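Local coordinates for protein metallophosphoesterase (Sphaerobacter thermophilus, PDB 3RQZ) that binds zinc ions and probably acts as a phosphatase, as a YfcE-family member of the calcineurin-like metallophosphoesterase superfamily, at residues P43-C48 with S86-M91; E47-V52 with Q99-L104; S119-I124 with A131-L136. All blocks are in the same frame, centred on the assembly; numbering follows the deposited sequence. Where two conformers were deposited one is given.

Contact 1. Residues P43-C48 with S86-M91; sequences PRPREC and SYWTTM
Pro45, in the first turn of helix 45-55, packs on Trp88 of helix 85-92, joining two helices of the calcineurin-like phosphoesterase fold. The tryptophan reaches across because CG lies anti to its backbone N (chi1 177°), which carries the six-membered part of the indole out to the prolines. Pro45 CD stands 3.9 Å from Trp88 CZ3 and Pro45 CG 4.0 Å from the same atom; the two side chains cross at about a right angle, and the proline meets the indole obliquely. A second, looser touch puts Thr89 CG2 4.2 Å from Pro45 CB. That methyl is anti to the backbone N, while Thr89 OG1 bonds to Ala85 O one turn earlier, so the threonine offers carbon to the proline and its hydroxyl to its own helix. Around the pair, Met229 of helix 222-232 touches Pro43 and Ala232 touches Trp88, so a third helix borders the contact. Pro43 contributes its carbonyl: O lies 3.6 Å from Trp88 CH2, at the ring edge and near its plane. The same oxygen accepts a 3.0 Å hydrogen bond from Arg44 NH1, which sits above the carbonyl plane, 55° out of it.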
# COMPACT_ATOMS: atom_id res chain seq x y z
N PRO A 43 2.53 -4.71 14.30
CA PRO A 43 2.85 -4.32 15.68
C PRO A 43 3.34 -2.90 15.90
O PRO A 43 3.54 -2.50 17.05
CB PRO A 43 3.99 -5.30 16.04
CG PRO A 43 4.72 -5.45 14.73
CD PRO A 43 3.66 -5.40 13.65
N ARG A 44 3.54 -2.13 14.83
CA ARG A 44 4.16 -0.81 15.00
C ARG A 44 3.39 0.30 14.29
O ARG A 44 3.95 1.01 13.44
CB ARG A 44 5.65 -0.82 14.54
CG ARG A 44 6.62 -1.67 15.41
CD ARG A 44 6.81 -1.10 16.83
NE ARG A 44 7.70 -1.92 17.68
CZ ARG A 44 7.29 -2.86 18.54
NH1 ARG A 44 6.00 -3.15 18.64
NH2 ARG A 44 8.19 -3.53 19.27
N PRO A 45 2.09 0.46 14.62
CA PRO A 45 1.33 1.51 13.90
C PRO A 45 1.83 2.94 14.13
O PRO A 45 1.86 3.72 13.16
CB PRO A 45 -0.12 1.32 14.40
CG PRO A 45 0.05 0.56 15.74
CD PRO A 45 1.24 -0.32 15.53
N ARG A 46 2.23 3.30 15.35
CA ARG A 46 2.68 4.68 15.59
C ARG A 46 3.90 5.00 14.75
O ARG A 46 3.97 6.03 14.09
CB ARG A 46 2.99 4.92 17.06
CG ARG A 46 1.75 4.96 17.92
CD ARG A 46 2.08 5.48 19.35
NE ARG A 46 3.00 4.57 20.02
CZ ARG A 46 2.62 3.52 20.75
NH1 ARG A 46 1.33 3.26 20.96
NH2 ARG A 46 3.53 2.73 21.31
N GLU A 47 4.88 4.09 14.81
CA GLU A 47 6.17 4.32 14.16
C GLU A 47 5.98 4.40 12.62
O GLU A 47 6.65 5.22 11.95
CB GLU A 47 7.15 3.19 14.55
CG GLU A 47 7.57 3.16 16.02
CD GLU A 47 6.59 2.42 16.95
OE1 GLU A 47 5.50 1.95 16.52
OE2 GLU A 47 6.89 2.33 18.14
N CYS A 48 5.06 3.60 12.07
CA CYS A 48 4.83 3.63 10.64
C CYS A 48 4.13 4.92 10.22
O CYS A 48 4.50 5.51 9.20
CB CYS A 48 4.11 2.38 10.11
SG CYS A 48 5.12 0.88 10.21
N SER A 86 -8.18 -5.07 15.55
CA SER A 86 -8.65 -3.79 15.00
C SER A 86 -8.75 -2.78 16.13
O SER A 86 -8.32 -1.64 15.99
CB SER A 86 -10.00 -3.96 14.31
OG SER A 86 -10.94 -4.51 15.23
N TYR A 87 -9.27 -3.24 17.27
CA TYR A 87 -9.41 -2.38 18.44
C TYR A 87 -8.05 -2.01 19.03
O TYR A 87 -7.82 -0.87 19.41
CB TYR A 87 -10.26 -3.05 19.50
CG TYR A 87 -10.40 -2.20 20.74
CD1 TYR A 87 -11.15 -1.03 20.72
CD2 TYR A 87 -9.74 -2.56 21.91
CE1 TYR A 87 -11.29 -0.24 21.88
CE2 TYR A 87 -9.86 -1.79 23.08
CZ TYR A 87 -10.64 -0.62 23.05
OH TYR A 87 -10.76 0.16 24.19
N TRP A 88 -7.15 -3.00 19.11
CA TRP A 88 -5.80 -2.78 19.64
C TRP A 88 -5.11 -1.67 18.83
O TRP A 88 -4.49 -0.78 19.40
CB TRP A 88 -4.98 -4.06 19.54
CG TRP A 88 -3.55 -3.90 20.01
CD1 TRP A 88 -3.09 -4.08 21.29
CD2 TRP A 88 -2.41 -3.53 19.22
NE1 TRP A 88 -1.73 -3.85 21.34
CE2 TRP A 88 -1.29 -3.52 20.08
CE3 TRP A 88 -2.22 -3.25 17.85
CZ2 TRP A 88 0.01 -3.21 19.64
CZ3 TRP A 88 -0.93 -2.95 17.40
CH2 TRP A 88 0.17 -2.93 18.30
N THR A 89 -5.18 -1.74 17.51
CA THR A 89 -4.55 -0.74 16.66
C THR A 89 -5.03 0.69 17.00
O THR A 89 -4.20 1.60 17.16
CB THR A 89 -4.71 -1.05 15.14
OG1 THR A 89 -4.06 -2.29 14.83
CG2 THR A 89 -4.09 0.10 14.26
N THR A 90 -6.35 0.86 17.10
CA THR A 90 -6.97 2.13 17.41
C THR A 90 -6.39 2.70 18.71
O THR A 90 -6.03 3.87 18.76
CB THR A 90 -8.52 2.00 17.57
OG1 THR A 90 -9.05 1.19 16.51
CG2 THR A 90 -9.17 3.36 17.52
N MSE A 91 -6.30 1.85 19.73
CA MSE A 91 -5.77 2.23 21.06
C MSE A 91 -4.29 2.62 21.06
O MSE A 91 -3.82 3.23 22.01
CB MSE A 91 -6.04 1.13 22.12
CG MSE A 91 -7.51 0.93 22.47
SE MSE A 91 -8.59 2.57 22.65
CE MSE A 91 -7.91 3.19 24.36

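Contact 2. Residues E47-V52 with Q99-L104; sequences ECVELV and QYLESL
Val49 and Tyr100 mark the nearest backbone approach of two helical segments, their CA atoms 8.1 Å apart. The axes of segments 47-52 and 99-103 come no closer than 11.1 Å, with 58° between their N-to-C directions, a separation at which the helices meet through side chains rather than backbone. Tyr100 and Val49 share this almost equally. Tyr100 leaves its backbone toward helix 45-55, and CG anti to the backbone N (chi1 175°) extends the ring along that helix from Val49 to Val52, one turn further on. At the near end Val49 CG1 lies 3.9 Å from Tyr100 CD2, approaching the ring obliquely, as the two side chains slide past each other in opposite directions. The other branch, Val49 CG2, meets Leu101 CD2 at 4.4 Å, so one valine fork touches two consecutive residues of the opposing helix.

This is helix-to-helix packing in the calcineurin-like phosphoesterase fold, beside the edge of a β-sheet: strand 59-60, an outermost strand of the six-stranded mixed sheet, supplies Ser60, which touches both Val52 and Leu104. Val49 and Val52 also rest on the loop residues Val39 and Ile38, respectively.

At the far end Tyr100 OH is 4.0 Å from Val52 CG1, the two side chains crossing at about a right angle. The hydroxyl finds its polar partner in Ser60 OG, a hydrogen bond that ties this buried ring to the sheet. Leu104 CD2, from the turn after the helix, sits over one face of the Tyr100 ring, 3.6 Å above its plane and offset toward the rim. On its own helix, Tyr100 O accepts from both the backbone N and the OG of Ser103, the latter at 2.7 Å.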
# COMPACT_ATOMS: atom_id res chain seq x y z
N GLU A 47 4.88 4.09 14.81
CA GLU A 47 6.17 4.32 14.16
C GLU A 47 5.98 4.40 12.62
O GLU A 47 6.65 5.22 11.95
CB GLU A 47 7.15 3.19 14.55
CG GLU A 47 7.57 3.16 16.02
CD GLU A 47 6.59 2.42 16.95
OE1 GLU A 47 5.50 1.95 16.52
OE2 GLU A 47 6.89 2.33 18.14
N CYS A 48 5.06 3.60 12.07
CA CYS A 48 4.83 3.63 10.64
C CYS A 48 4.13 4.92 10.22
O CYS A 48 4.50 5.51 9.20
CB CYS A 48 4.11 2.38 10.11
SG CYS A 48 5.12 0.88 10.21
N VAL A 49 3.17 5.40 11.02
CA VAL A 49 2.53 6.68 10.72
C VAL A 49 3.55 7.82 10.79
O VAL A 49 3.56 8.72 9.94
CB VAL A 49 1.34 6.99 11.69
CG1 VAL A 49 0.88 8.46 11.57
CG2 VAL A 49 0.19 6.06 11.44
N GLU A 50 4.39 7.81 11.82
CA GLU A 50 5.38 8.88 11.99
C GLU A 50 6.32 8.96 10.78
O GLU A 50 6.58 10.05 10.26
CB GLU A 50 6.15 8.71 13.31
CG GLU A 50 5.23 8.94 14.52
CD GLU A 50 5.80 8.44 15.83
OE1 GLU A 50 7.02 8.19 15.90
OE2 GLU A 50 5.04 8.31 16.82
N LEU A 51 6.77 7.80 10.31
CA LEU A 51 7.64 7.72 9.14
C LEU A 51 6.99 8.17 7.84
O LEU A 51 7.56 9.01 7.11
CB LEU A 51 8.10 6.28 8.92
CG LEU A 51 9.30 5.86 9.75
CD1 LEU A 51 9.57 4.41 9.48
CD2 LEU A 51 10.47 6.68 9.34
N VAL A 52 5.83 7.60 7.53
CA VAL A 52 5.09 7.97 6.32
C VAL A 52 4.76 9.48 6.28
O VAL A 52 4.89 10.14 5.22
CB VAL A 52 3.81 7.10 6.11
CG1 VAL A 52 2.91 7.70 4.99
CG2 VAL A 52 4.22 5.66 5.74
N GLN A 99 -4.66 12.91 14.03
CA GLN A 99 -4.78 14.14 13.23
C GLN A 99 -4.21 13.96 11.84
O GLN A 99 -4.76 14.44 10.85
CB GLN A 99 -4.09 15.32 13.92
CG GLN A 99 -4.79 15.82 15.17
CD GLN A 99 -3.92 16.80 15.94
OE1 GLN A 99 -3.01 17.38 15.38
NE2 GLN A 99 -4.19 16.98 17.23
N TYR A 100 -3.08 13.26 11.75
CA TYR A 100 -2.49 13.07 10.44
C TYR A 100 -3.39 12.22 9.53
O TYR A 100 -3.61 12.55 8.37
CB TYR A 100 -1.08 12.44 10.55
CG TYR A 100 -0.50 12.11 9.20
CD1 TYR A 100 -0.00 13.12 8.37
CD2 TYR A 100 -0.43 10.78 8.76
CE1 TYR A 100 0.53 12.83 7.11
CE2 TYR A 100 0.10 10.46 7.51
CZ TYR A 100 0.59 11.51 6.68
OH TYR A 100 1.13 11.22 5.44
N LEU A 101 -3.83 11.08 10.05
CA LEU A 101 -4.70 10.18 9.28
C LEU A 101 -5.99 10.87 8.88
O LEU A 101 -6.41 10.73 7.74
CB LEU A 101 -4.97 8.88 10.03
CG LEU A 101 -3.73 7.99 10.24
CD1 LEU A 101 -4.15 6.83 11.11
CD2 LEU A 101 -3.06 7.51 8.92
N GLU A 102 -6.58 11.64 9.80
CA GLU A 102 -7.78 12.42 9.52
C GLU A 102 -7.56 13.43 8.41
O GLU A 102 -8.52 13.83 7.72
CB GLU A 102 -8.30 13.12 10.79
CG GLU A 102 -8.91 12.15 11.79
CD GLU A 102 -9.08 12.71 13.22
OE1 GLU A 102 -8.88 13.93 13.43
OE2 GLU A 102 -9.42 11.92 14.14
N SER A 103 -6.32 13.86 8.21
CA SER A 103 -6.09 14.91 7.23
C SER A 103 -6.03 14.38 5.80
O SER A 103 -6.16 15.16 4.85
CB SER A 103 -4.80 15.68 7.57
OG SER A 103 -3.63 14.94 7.22
N LEU A 104 -5.86 13.05 5.65
CA LEU A 104 -5.48 12.49 4.36
C LEU A 104 -6.66 12.48 3.37
O LEU A 104 -7.79 12.18 3.76
CB LEU A 104 -4.85 11.09 4.47
CG LEU A 104 -3.57 10.95 5.32
CD1 LEU A 104 -3.02 9.51 5.20
CD2 LEU A 104 -2.47 11.93 4.87

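Contact 3. Residues S119-I124 with A131-L136; sequences SPRHPI and ARIAAL
The loop that follows strand 113-116 folds back against helix 131-137 at the protein surface, and Arg121 makes the touch by laying its guanidinium against Leu136. Leu136 CB lies over one face of the group, 3.6 Å above its plane and offset toward the rim, with CB to Arg121 NH2 also 3.6 Å. Leu136 CD1 comes to 3.9 Å from Arg121 NH1. Ile133 CD1, one turn earlier in the helix, adds an oblique touch at 4.1 Å from Arg121 NH1. The arginine chain bends at CG-CD (chi3 -63°), and its CD passes 3.6 Å from Leu136 O. The loop contains an ST motif, in which Ser119 OG accepts from His122 N at 3.0 Å with an N-H...O angle of 163°. Asn137, at the end of the helix, accepts from Arg121 N through OD1, giving the two elements a polar tie beside the guanidinium-aliphatic packing. With an alanine here in place of Arg121, Leu136 would probably lose the flat group lying against it, and Glu126 the positive charge that NH1 brings. The guanidinium thus works in two ways: NH1 pairs with the carboxylate of Glu126 in a salt bridge, while a face of the group, which offers no N-H in that direction, can lie on leucine carbon without giving up that pairing.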
# COMPACT_ATOMS: atom_id res chain seq x y z
N SER A 119 -9.76 1.91 -5.65
CA SER A 119 -10.03 2.08 -7.06
C SER A 119 -10.51 3.50 -7.35
O SER A 119 -11.02 4.18 -6.45
CB SER A 119 -11.08 1.06 -7.53
OG SER A 119 -12.37 1.61 -7.34
N PRO A 120 -10.34 3.97 -8.60
CA PRO A 120 -10.84 5.33 -8.81
C PRO A 120 -12.37 5.46 -8.77
O PRO A 120 -12.90 6.58 -8.56
CB PRO A 120 -10.23 5.74 -10.16
CG PRO A 120 -9.80 4.49 -10.80
CD PRO A 120 -9.43 3.55 -9.69
N ARG A 121 -13.11 4.36 -8.92
CA ARG A 121 -14.56 4.41 -8.66
C ARG A 121 -14.88 4.55 -7.18
O ARG A 121 -15.77 5.33 -6.80
CB ARG A 121 -15.30 3.16 -9.19
CG ARG A 121 -15.27 2.99 -10.67
CD ARG A 121 -16.44 2.13 -11.12
NE ARG A 121 -16.34 0.79 -10.54
CZ ARG A 121 -17.20 -0.18 -10.80
NH1 ARG A 121 -17.05 -1.37 -10.22
NH2 ARG A 121 -18.20 0.03 -11.65
N HIS A 122 -14.17 3.76 -6.37
CA HIS A 122 -14.40 3.71 -4.92
C HIS A 122 -13.08 3.73 -4.18
O HIS A 122 -12.57 2.67 -3.81
CB HIS A 122 -15.19 2.43 -4.58
CG HIS A 122 -16.44 2.29 -5.38
ND1 HIS A 122 -17.55 3.07 -5.15
CD2 HIS A 122 -16.76 1.49 -6.43
CE1 HIS A 122 -18.51 2.74 -6.01
NE2 HIS A 122 -18.05 1.78 -6.79
N PRO A 123 -12.52 4.93 -3.96
CA PRO A 123 -11.14 5.10 -3.53
C PRO A 123 -10.69 4.25 -2.35
O PRO A 123 -9.58 3.70 -2.37
CB PRO A 123 -11.06 6.61 -3.21
CG PRO A 123 -12.03 7.23 -4.11
CD PRO A 123 -13.12 6.22 -4.37
N ILE A 124 -11.53 4.15 -1.32
CA ILE A 124 -11.14 3.48 -0.07
C ILE A 124 -11.34 1.97 -0.15
O ILE A 124 -10.65 1.19 0.52
CB ILE A 124 -11.99 4.03 1.14
CG1 ILE A 124 -11.71 5.51 1.37
CG2 ILE A 124 -11.73 3.29 2.41
CD1 ILE A 124 -10.30 5.86 1.09
N ALA A 131 -9.70 -8.20 -15.06
CA ALA A 131 -9.94 -7.29 -16.19
C ALA A 131 -11.30 -6.57 -16.14
O ALA A 131 -11.39 -5.38 -16.49
CB ALA A 131 -9.77 -8.03 -17.53
N ARG A 132 -12.32 -7.30 -15.69
CA ARG A 132 -13.70 -6.81 -15.54
C ARG A 132 -13.76 -5.51 -14.74
O ARG A 132 -14.30 -4.50 -15.20
CB ARG A 132 -14.54 -7.90 -14.84
CG ARG A 132 -16.05 -7.72 -14.92
CD ARG A 132 -16.75 -8.95 -14.35
NE ARG A 132 -15.93 -10.14 -14.57
CZ ARG A 132 -15.34 -10.83 -13.61
NH1 ARG A 132 -15.51 -10.49 -12.35
NH2 ARG A 132 -14.60 -11.89 -13.91
N ILE A 133 -13.17 -5.55 -13.55
CA ILE A 133 -13.16 -4.41 -12.64
C ILE A 133 -12.19 -3.36 -13.16
O ILE A 133 -12.49 -2.18 -13.12
CB ILE A 133 -12.95 -4.83 -11.14
CG1 ILE A 133 -14.06 -5.80 -10.66
CG2 ILE A 133 -12.84 -3.61 -10.22
CD1 ILE A 133 -15.56 -5.20 -10.73
N ALA A 134 -11.06 -3.78 -13.73
CA ALA A 134 -10.11 -2.80 -14.31
C ALA A 134 -10.80 -1.99 -15.39
O ALA A 134 -10.70 -0.75 -15.44
CB ALA A 134 -8.86 -3.51 -14.88
N ALA A 135 -11.54 -2.70 -16.24
CA ALA A 135 -12.29 -2.11 -17.34
C ALA A 135 -13.29 -1.06 -16.87
O ALA A 135 -13.41 0.01 -17.48
CB ALA A 135 -13.00 -3.24 -18.17
N LEU A 136 -13.96 -1.33 -15.76
CA LEU A 136 -14.92 -0.39 -15.20
C LEU A 136 -14.22 0.85 -14.61
O LEU A 136 -14.85 1.88 -14.37
CB LEU A 136 -15.82 -1.11 -14.16
CG LEU A 136 -16.81 -2.15 -14.71
CD1 LEU A 136 -17.23 -3.19 -13.65
CD2 LEU A 136 -18.06 -1.51 -15.37

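Contacts 1 and 2 are buried and share helix 45-55: its first turn meets helix 85-92 in contact 1, and the following turns meet helix 95-103 in contact 2. Their centres are 11 Å apart, and the one helix meets two successive helices of the chain. Contact 3 lies at the surface, about 28 Å from contact 1 and 25 Å from contact 2 between centres, and joins a loop to the helix only a few residues later. In the first two, an aromatic ring packs against proline or valine carbon; in the third, the flat group is a charged guanidinium against leucine, with Arg121 partly exposed, Leu136 exposed, and the charge paired outside both segments, with Glu126.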